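Local coordinates for PA14 domain-containing protein (Clostridium clariflavum, PDB 6QDI), which probably senses plant-biomass polysaccharides outside the cell through tandem calcium-binding PA14 domains, as part of a membrane-bound RsgI-like anti-sigma factor, at residues I65-N77 and D105-V119. Residues are numbered along the deposited sequence; the frame is centred on the assembly and turned at random.
With CA (calcium ion), chain D; EDO (1,2-ethanediol), chain C.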
ATOM      1  N   ILE A  65     -17.919  -5.328  12.799  1.00  8.59           N
ATOM      2  CA  ILE A  65     -17.027  -5.631  11.720  1.00  8.98           C
ATOM      3  C   ILE A  65     -16.723  -7.115  11.673  1.00  8.38           C
ATOM      4  O   ILE A  65     -16.411  -7.727  12.683  1.00 10.25           O
ATOM      5  CB  ILE A  65     -15.768  -4.774  11.816  1.00 10.78           C
ATOM      6  CG1 ILE A  65     -16.145  -3.314  11.448  1.00 13.46           C
ATOM      7  CG2 ILE A  65     -14.719  -5.240  10.819  1.00 14.40           C
ATOM      8  CD1 ILE A  65     -15.090  -2.260  11.335  1.00 18.56           C
ATOM      9  N   SER A  66     -16.812  -7.668  10.463  1.00  8.05           N
ATOM     10  CA  SER A  66     -16.233  -8.968  10.098  0.69  8.51           C
ATOM     11  C   SER A  66     -15.028  -8.659   9.228  1.00  7.38           C
ATOM     12  O   SER A  66     -15.159  -7.858   8.290  1.00  8.81           O
ATOM     13  CB  SER A  66     -17.271  -9.790   9.314  0.69  9.68           C
ATOM     14  OG  SER A  66     -18.489  -9.910  10.015  0.69 15.26           O
ATOM     15  N   ARG A  67     -13.869  -9.260   9.529  1.00  6.82           N
ATOM     16  CA  ARG A  67     -12.638  -8.825   8.884  1.00  7.03           C
ATOM     17  C   ARG A  67     -11.681  -9.988   8.654  1.00  6.74           C
ATOM     18  O   ARG A  67     -11.479 -10.853   9.519  1.00  7.16           O
ATOM     19  CB  ARG A  67     -11.921  -7.770   9.732  1.00  7.66           C
ATOM     20  CG  ARG A  67     -11.443  -8.290  11.095  1.00  8.15           C
ATOM     21  CD  ARG A  67     -10.817  -7.272  11.989  1.00  8.48           C
ATOM     22  NE  ARG A  67     -10.317  -7.865  13.211  1.00  9.20           N
ATOM     23  CZ  ARG A  67      -9.116  -8.375  13.389  1.00  8.89           C
ATOM     24  NH1 ARG A  67      -8.783  -8.833  14.587  1.00 11.43           N
ATOM     25  NH2 ARG A  67      -8.226  -8.399  12.392  1.00  9.24           N
ATOM     26  N   ASP A  68     -10.979  -9.880   7.531  1.00  6.36           N
ATOM     27  CA  ASP A  68      -9.795 -10.713   7.253  1.00  6.05           C
ATOM     28  C   ASP A  68      -8.985  -9.823   6.327  1.00  6.02           C
ATOM     29  O   ASP A  68      -9.366  -9.713   5.169  1.00  6.50           O
ATOM     30  CB  ASP A  68     -10.206 -12.030   6.642  1.00  6.76           C
ATOM     31  CG  ASP A  68      -9.045 -12.876   6.265  1.00  7.09           C
ATOM     32  OD1 ASP A  68      -7.893 -12.365   6.252  1.00  7.57           O
ATOM     33  OD2 ASP A  68      -9.265 -14.091   5.936  1.00  8.02           O
ATOM     34  N   ASN A  69      -7.940  -9.094   6.762  1.00  6.28           N
ATOM     35  CA  ASN A  69      -7.321  -9.143   8.069  1.00  6.03           C
ATOM     36  C   ASN A  69      -7.649  -7.918   8.934  1.00  6.40           C
ATOM     37  O   ASN A  69      -8.704  -7.911   9.574  1.00  8.83           O
ATOM     38  CB  ASN A  69      -5.801  -9.351   7.916  1.00  6.49           C
ATOM     39  CG  ASN A  69      -5.493 -10.726   7.375  1.00  7.04           C
ATOM     40  OD1 ASN A  69      -5.253 -10.898   6.173  1.00  6.86           O
ATOM     41  ND2 ASN A  69      -5.629 -11.729   8.239  1.00  8.87           N
ATOM     42  N   GLY A  70      -6.801  -6.911   8.985  1.00  6.60           N
ATOM     43  CA  GLY A  70      -6.955  -5.870   9.999  1.00  6.55           C
ATOM     44  C   GLY A  70      -7.955  -4.790   9.635  1.00  6.51           C
ATOM     45  O   GLY A  70      -8.159  -4.478   8.464  1.00  6.71           O
ATOM     46  N   VAL A  71      -8.556  -4.190  10.670  1.00  6.45           N
ATOM     47  CA  VAL A  71      -9.443  -3.039  10.524  0.50  6.12           C
ATOM     48  C   VAL A  71      -9.225  -2.041  11.635  1.00  6.93           C
ATOM     49  O   VAL A  71      -8.997  -2.429  12.802  1.00  8.17           O
ATOM     50  CB  VAL A  71     -10.931  -3.466  10.492  0.50  5.30           C
ATOM     51  CG1 VAL A  71     -11.914  -2.322  10.788  0.50  5.32           C
ATOM     52  CG2 VAL A  71     -11.253  -4.188   9.198  0.50  3.91           C
ATOM     53  N   ARG A  72      -9.361  -0.760  11.294  1.00  7.29           N
ATOM     54  CA  ARG A  72      -9.582   0.316  12.254  1.00  7.75           C
ATOM     55  C   ARG A  72     -10.805   1.081  11.783  1.00  7.63           C
ATOM     56  O   ARG A  72     -10.905   1.440  10.625  1.00  8.75           O
ATOM     57  CB  ARG A  72      -8.374   1.264  12.369  1.00  8.52           C
ATOM     58  CG  ARG A  72      -7.175   0.629  13.078  1.00  9.32           C
ATOM     59  CD  ARG A  72      -6.150   1.604  13.568  1.00 10.97           C
ATOM     60  NE  ARG A  72      -5.066   0.970  14.351  0.70 10.29           N
ATOM     61  CZ  ARG A  72      -3.805   0.793  13.936  1.00 12.94           C
ATOM     62  NH1 ARG A  72      -3.440   1.133  12.663  1.00 14.32           N
ATOM     63  NH2 ARG A  72      -2.910   0.239  14.774  1.00 15.18           N
ATOM     64  N   LEU A  73     -11.717   1.385  12.728  1.00  7.58           N
ATOM     65  CA  LEU A  73     -12.936   2.151  12.443  1.00  7.68           C
ATOM     66  C   LEU A  73     -13.044   3.353  13.351  1.00  7.64           C
ATOM     67  O   LEU A  73     -13.052   3.175  14.561  1.00  7.90           O
ATOM     68  CB  LEU A  73     -14.179   1.314  12.606  1.00  8.31           C
ATOM     69  CG  LEU A  73     -15.534   2.046  12.413  1.00  8.93           C
ATOM     70  CD1 LEU A  73     -15.739   2.480  10.985  1.00  9.13           C
ATOM     71  CD2 LEU A  73     -16.679   1.159  12.857  1.00  9.98           C
ATOM     72  N   TRP A  74     -13.134   4.527  12.742  1.00  7.82           N
ATOM     73  CA  TRP A  74     -13.396   5.774  13.452  1.00  8.33           C
ATOM     74  C   TRP A  74     -14.783   6.259  13.059  1.00  8.30           C
ATOM     75  O   TRP A  74     -15.103   6.376  11.871  1.00  9.21           O
ATOM     76  CB  TRP A  74     -12.391   6.892  13.094  1.00  8.53           C
ATOM     77  CG  TRP A  74     -10.955   6.755  13.442  1.00  7.71           C
ATOM     78  CD1 TRP A  74     -10.304   7.402  14.452  1.00  8.90           C
ATOM     79  CD2 TRP A  74      -9.943   6.010  12.758  1.00  8.07           C
ATOM     80  NE1 TRP A  74      -8.983   7.115  14.438  1.00  9.30           N
ATOM     81  CE2 TRP A  74      -8.727   6.236  13.438  1.00  8.26           C
ATOM     82  CE3 TRP A  74      -9.948   5.144  11.657  1.00  9.07           C
ATOM     83  CZ2 TRP A  74      -7.524   5.689  13.009  1.00  8.38           C
ATOM     84  CZ3 TRP A  74      -8.739   4.579  11.240  1.00  9.59           C
ATOM     85  CH2 TRP A  74      -7.550   4.871  11.906  1.00  9.14           C
ATOM     86  N   ILE A  75     -15.595   6.603  14.068  1.00  9.04           N
ATOM     87  CA  ILE A  75     -16.890   7.253  13.859  1.00  9.21           C
ATOM     88  C   ILE A  75     -16.824   8.543  14.667  1.00  9.63           C
ATOM     89  O   ILE A  75     -16.436   8.508  15.819  1.00  9.89           O
ATOM     90  CB  ILE A  75     -18.080   6.389  14.351  1.00  9.41           C
ATOM     91  CG1 ILE A  75     -18.158   5.032  13.629  1.00  9.66           C
ATOM     92  CG2 ILE A  75     -19.378   7.182  14.218  1.00  9.72           C
ATOM     93  CD1 ILE A  75     -18.537   5.127  12.176  1.00 10.79           C
ATOM     94  N   ASP A  76     -17.177   9.665  14.061  1.00  9.76           N
ATOM     95  CA  ASP A  76     -17.111  10.960  14.729  1.00 11.02           C
ATOM     96  C   ASP A  76     -15.713  11.231  15.271  1.00 11.12           C
ATOM     97  O   ASP A  76     -15.529  11.806  16.357  1.00 11.72           O
ATOM     98  CB  ASP A  76     -18.140  11.051  15.862  1.00 12.49           C
ATOM     99  CG  ASP A  76     -18.297  12.470  16.416  1.00 13.45           C
ATOM    100  OD1 ASP A  76     -18.180  13.430  15.630  1.00 13.66           O
ATOM    101  OD2 ASP A  76     -18.545  12.598  17.612  1.00 16.51           O
ATOM    102  N   ASN A  77     -14.708  10.774  14.537  1.00 10.83           N
ATOM    103  CA  ASN A  77     -13.309  10.925  14.892  1.00 10.97           C
ATOM    104  C   ASN A  77     -12.904  10.198  16.168  1.00 11.12           C
ATOM    105  O   ASN A  77     -11.800  10.426  16.702  1.00 15.07           O
ATOM    106  CB  ASN A  77     -12.894  12.393  14.861  1.00 12.94           C
ATOM    107  CG  ASN A  77     -13.224  13.019  13.516  1.00 14.36           C
ATOM    108  OD1 ASN A  77     -12.647  12.664  12.509  1.00 16.87           O
ATOM    109  ND2 ASN A  77     -14.232  13.912  13.490  1.00 14.57           N
ATOM    110  N   ASP A 105     -18.244  12.177  10.639  1.00 10.28           N
ATOM    111  CA  ASP A 105     -17.133  11.596   9.934  1.00  9.98           C
ATOM    112  C   ASP A 105     -17.103  10.079  10.143  1.00  9.80           C
ATOM    113  O   ASP A 105     -17.416   9.584  11.231  1.00 10.64           O
ATOM    114  CB  ASP A 105     -15.841  12.189  10.439  1.00 11.16           C
ATOM    115  CG  ASP A 105     -15.697  13.647  10.044  1.00 12.98           C
ATOM    116  OD1 ASP A 105     -15.982  13.961   8.870  1.00 16.28           O
ATOM    117  OD2 ASP A 105     -15.274  14.424  10.870  1.00 18.70           O
ATOM    118  N   ILE A 106     -16.679   9.378   9.104  1.00  8.98           N
ATOM    119  CA  ILE A 106     -16.419   7.953   9.180  1.00  8.26           C
ATOM    120  C   ILE A 106     -15.114   7.729   8.411  1.00  8.08           C
ATOM    121  O   ILE A 106     -14.930   8.233   7.302  1.00  9.53           O
ATOM    122  CB  ILE A 106     -17.586   7.063   8.655  1.00  8.91           C
ATOM    123  CG1 ILE A 106     -17.193   5.588   8.684  1.00  9.18           C
ATOM    124  CG2 ILE A 106     -18.052   7.499   7.281  1.00  9.48           C
ATOM    125  CD1 ILE A 106     -18.388   4.672   8.522  1.00  9.90           C
ATOM    126  N   LYS A 107     -14.238   6.912   9.004  1.00  8.36           N
ATOM    127  CA  LYS A 107     -13.012   6.435   8.357  1.00  7.71           C
ATOM    128  C   LYS A 107     -12.840   4.984   8.708  1.00  7.85           C
ATOM    129  O   LYS A 107     -12.918   4.628   9.905  1.00  8.14           O
ATOM    130  CB  LYS A 107     -11.805   7.264   8.817  1.00  8.33           C
ATOM    131  CG  LYS A 107     -10.495   6.764   8.227  1.00  9.11           C
ATOM    132  CD  LYS A 107      -9.309   7.684   8.499  1.00 10.69           C
ATOM    133  CE  LYS A 107      -9.048   7.977   9.945  1.00 14.76           C
ATOM    134  NZ  LYS A 107      -7.843   8.835  10.114  1.00 19.79           N
ATOM    135  N   LEU A 108     -12.624   4.130   7.725  1.00  7.78           N
ATOM    136  CA  LEU A 108     -12.417   2.717   7.965  1.00  7.27           C
ATOM    137  C   LEU A 108     -11.175   2.334   7.164  1.00  6.90           C
ATOM    138  O   LEU A 108     -11.159   2.482   5.946  1.00  7.95           O
ATOM    139  CB  LEU A 108     -13.626   1.898   7.540  1.00  8.47           C
ATOM    140  CG  LEU A 108     -13.675   0.424   8.030  1.00 10.24           C
ATOM    141  CD1 LEU A 108     -15.083  -0.128   7.914  1.00 13.87           C
ATOM    142  CD2 LEU A 108     -12.757  -0.530   7.317  1.00  9.73           C
ATOM    143  N   GLU A 109     -10.159   1.832   7.871  1.00  6.78           N
ATOM    144  CA  GLU A 109      -8.947   1.331   7.251  1.00  6.71           C
ATOM    145  C   GLU A 109      -8.916  -0.198   7.364  1.00  6.33           C
ATOM    146  O   GLU A 109      -9.350  -0.754   8.375  1.00  6.83           O
ATOM    147  CB  GLU A 109      -7.729   1.962   7.915  1.00  6.78           C
ATOM    148  CG  GLU A 109      -7.594   3.426   7.574  1.00  7.54           C
ATOM    149  CD  GLU A 109      -6.528   4.200   8.315  1.00  7.84           C
ATOM    150  OE1 GLU A 109      -5.849   3.635   9.191  1.00  8.86           O
ATOM    151  OE2 GLU A 109      -6.327   5.375   7.940  1.00  9.63           O
ATOM    152  N   TYR A 110      -8.396  -0.841   6.328  1.00  5.86           N
ATOM    153  CA  TYR A 110      -8.474  -2.293   6.200  1.00  6.24           C
ATOM    154  C   TYR A 110      -7.212  -2.811   5.508  1.00  5.74           C
ATOM    155  O   TYR A 110      -6.698  -2.144   4.594  1.00  5.91           O
ATOM    156  CB  TYR A 110      -9.721  -2.621   5.323  1.00  6.78           C
ATOM    157  CG  TYR A 110      -9.665  -4.016   4.754  1.00  6.30           C
ATOM    158  CD1 TYR A 110     -10.024  -5.124   5.502  1.00  6.50           C
ATOM    159  CD2 TYR A 110      -9.124  -4.238   3.494  1.00  6.66           C
ATOM    160  CE1 TYR A 110      -9.861  -6.405   5.003  1.00  6.48           C
ATOM    161  CE2 TYR A 110      -8.904  -5.512   3.001  1.00  6.30           C
ATOM    162  CZ  TYR A 110      -9.266  -6.602   3.770  1.00  6.41           C
ATOM    163  OH  TYR A 110      -9.056  -7.857   3.267  1.00  6.94           O
ATOM    164  N   PHE A 111      -6.774  -4.025   5.859  1.00  5.64           N
ATOM    165  CA  PHE A 111      -5.760  -4.698   5.065  1.00  5.85           C
ATOM    166  C   PHE A 111      -5.985  -6.168   4.918  1.00  5.82           C
ATOM    167  O   PHE A 111      -6.523  -6.823   5.823  1.00  5.89           O
ATOM    168  CB  PHE A 111      -4.314  -4.409   5.564  1.00  6.29           C
ATOM    169  CG  PHE A 111      -3.899  -5.117   6.841  1.00  6.30           C
ATOM    170  CD1 PHE A 111      -3.316  -6.381   6.804  1.00  6.70           C
ATOM    171  CD2 PHE A 111      -4.046  -4.513   8.075  1.00  7.34           C
ATOM    172  CE1 PHE A 111      -2.895  -7.013   7.952  1.00  7.06           C
ATOM    173  CE2 PHE A 111      -3.603  -5.143   9.229  1.00  8.33           C
ATOM    174  CZ  PHE A 111      -3.038  -6.389   9.191  1.00  7.94           C
ATOM    175  N   ASN A 112      -5.481  -6.710   3.810  1.00  5.72           N
ATOM    176  CA  ASN A 112      -5.319  -8.145   3.596  1.00  6.06           C
ATOM    177  C   ASN A 112      -3.847  -8.458   3.543  1.00  6.32           C
ATOM    178  O   ASN A 112      -3.117  -7.865   2.746  1.00  6.92           O
ATOM    179  CB  ASN A 112      -6.007  -8.640   2.345  1.00  6.47           C
ATOM    180  CG  ASN A 112      -6.051 -10.153   2.301  1.00  6.32           C
ATOM    181  OD1 ASN A 112      -5.957 -10.775   3.347  1.00  7.03           O
ATOM    182  ND2 ASN A 112      -6.200 -10.761   1.116  1.00  7.36           N
ATOM    183  N   ASN A 113      -3.403  -9.419   4.363  1.00  6.23           N
ATOM    184  CA  ASN A 113      -2.018  -9.880   4.389  1.00  6.57           C
ATOM    185  C   ASN A 113      -2.007 -11.395   4.121  1.00  6.51           C
ATOM    186  O   ASN A 113      -1.825 -12.182   5.051  1.00  7.52           O
ATOM    187  CB  ASN A 113      -1.387  -9.553   5.723  1.00  6.75           C
ATOM    188  CG  ASN A 113       0.080  -9.927   5.798  1.00  7.81           C
ATOM    189  OD1 ASN A 113       0.725 -10.262   4.838  1.00  7.76           O
ATOM    190  ND2 ASN A 113       0.605  -9.829   6.969  1.00 12.02           N
ATOM    191  N   THR A 114      -2.190 -11.735   2.845  1.00  6.71           N
ATOM    192  CA  THR A 114      -2.284 -13.101   2.273  1.00  7.80           C
ATOM    193  C   THR A 114      -3.639 -13.744   2.514  1.00  8.08           C
ATOM    194  O   THR A 114      -4.392 -13.400   3.443  1.00  8.28           O
ATOM    195  CB  THR A 114      -1.175 -14.075   2.713  1.00  8.34           C
ATOM    196  OG1 THR A 114      -1.390 -14.578   4.038  1.00  9.12           O
ATOM    197  CG2 THR A 114       0.192 -13.442   2.582  1.00  9.12           C
ATOM    198  N   GLY A 115      -3.946 -14.707   1.664  1.00  9.08           N
ATOM    199  CA  GLY A 115      -5.154 -15.494   1.799  1.00  8.82           C
ATOM    200  C   GLY A 115      -6.398 -14.706   1.479  1.00  8.22           C
ATOM    201  O   GLY A 115      -6.382 -13.709   0.756  1.00  8.51           O
ATOM    202  N   ASN A 116      -7.502 -15.196   2.010  1.00  8.06           N
ATOM    203  CA  ASN A 116      -8.789 -14.572   1.826  1.00  7.61           C
ATOM    204  C   ASN A 116      -8.734 -13.123   2.329  1.00  6.99           C
ATOM    205  O   ASN A 116      -8.032 -12.805   3.293  1.00  7.34           O
ATOM    206  CB  ASN A 116      -9.849 -15.331   2.637  1.00  8.42           C
ATOM    207  CG  ASN A 116     -11.282 -15.149   2.109  1.00  9.40           C
ATOM    208  OD1 ASN A 116     -11.560 -14.364   1.193  1.00 10.65           O
ATOM    209  ND2 ASN A 116     -12.206 -15.876   2.735  1.00 10.40           N
ATOM    210  N   GLY A 117      -9.547 -12.275   1.709  1.00  7.29           N
ATOM    211  CA  GLY A 117      -9.762 -10.912   2.139  1.00  7.34           C
ATOM    212  C   GLY A 117     -11.253 -10.620   2.155  1.00  6.64           C
ATOM    213  O   GLY A 117     -11.927 -10.877   1.179  1.00  7.82           O
ATOM    214  N   PHE A 118     -11.744 -10.089   3.284  1.00  6.53           N
ATOM    215  CA  PHE A 118     -13.128  -9.673   3.381  1.00  6.90           C
ATOM    216  C   PHE A 118     -13.257  -8.596   4.457  1.00  6.88           C
ATOM    217  O   PHE A 118     -12.481  -8.567   5.411  1.00  7.04           O
ATOM    218  CB  PHE A 118     -14.092 -10.848   3.606  1.00  6.95           C
ATOM    219  CG  PHE A 118     -13.788 -11.741   4.775  1.00  7.12           C
ATOM    220  CD1 PHE A 118     -14.094 -11.351   6.075  1.00  7.58           C
ATOM    221  CD2 PHE A 118     -13.311 -13.023   4.559  1.00  7.64           C
ATOM    222  CE1 PHE A 118     -13.869 -12.208   7.152  1.00  8.06           C
ATOM    223  CE2 PHE A 118     -13.118 -13.895   5.632  1.00  7.96           C
ATOM    224  CZ  PHE A 118     -13.377 -13.487   6.911  1.00  8.32           C
ATOM    225  N   VAL A 119     -14.294  -7.771   4.322  1.00  7.07           N
ATOM    226  CA  VAL A 119     -14.601  -6.770   5.309  1.00  7.41           C
ATOM    227  C   VAL A 119     -16.063  -6.369   5.128  1.00  8.04           C
ATOM    228  O   VAL A 119     -16.513  -6.055   4.012  1.00  9.71           O
ATOM    229  CB  VAL A 119     -13.640  -5.577   5.257  1.00  7.94           C
ATOM    230  CG1 VAL A 119     -13.582  -4.868   3.926  1.00  9.04           C
ATOM    231  CG2 VAL A 119     -13.947  -4.585   6.363  1.00  8.77           C
TER
HETATM  232 CA    CA D 403      -6.160 -12.662   4.731  1.00  6.90          CA
HETATM  233  C1  EDO C 402      -6.292 -15.672   6.142  1.00 12.60           C
HETATM  234  O1  EDO C 402      -6.932 -14.997   5.038  1.00  8.86           O
HETATM  235  C2  EDO C 402      -4.811 -15.254   6.203  1.00 14.08           C
HETATM  236  O2  EDO C 402      -4.825 -13.868   6.412  1.00 10.62           O
HETATM  237  O   HOH W   1      -4.777   1.521  10.301  1.00 19.46           O
HETATM  238  O   HOH W   2     -17.917  13.888  12.979  1.00 14.16           O
HETATM  239  O   HOH W   3     -14.482   9.407  12.059  1.00 11.74           O
HETATM  240  O   HOH W   4     -12.254  13.854  10.167  1.00 29.62           O
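D68 and N69 meet N112, T114 and N116 around a calcium ion, where antiparallel strand pairs from the two sheets of the first PA14 domain converge. Strand 71-75 pairs with 105-113, and 65-68 with 117-119. A cis peptide joins D68 to N69, and N69 and G70 form a classic beta bulge opposite F111. The metal takes D68 OD1 at 2.3 Å, N69 OD1, N112 OD1, the carbonyls of T114 and N116, and both oxygens of an ethanediol, probably from crystallisation. The N-H of N113 also holds N69 OD1, at 3.0 Å and nearly straight (173°). D68 O accepts from both F118 N and Y110 OH (2.7 Å), and lies in the plane of the Y110 ring, at its edge. D68 CB lies over the centre of the F118 ring. Farther along, K107 bends at chi3 (56°), laying CE over one face of the W74 six-membered ring, with NZ 4.2 Å from its centroid in a cation-pi contact. E109 OE1 meets the ring edge at W74 CH2, and E109 OE2 is salt-bridged to R48. On the other face, L73 and I106 meet L121 of strand 117-125 across the two sheets, while L108 packs on W49 and I75 on I80, from strands 44-53 and 78-83 of their own sheet.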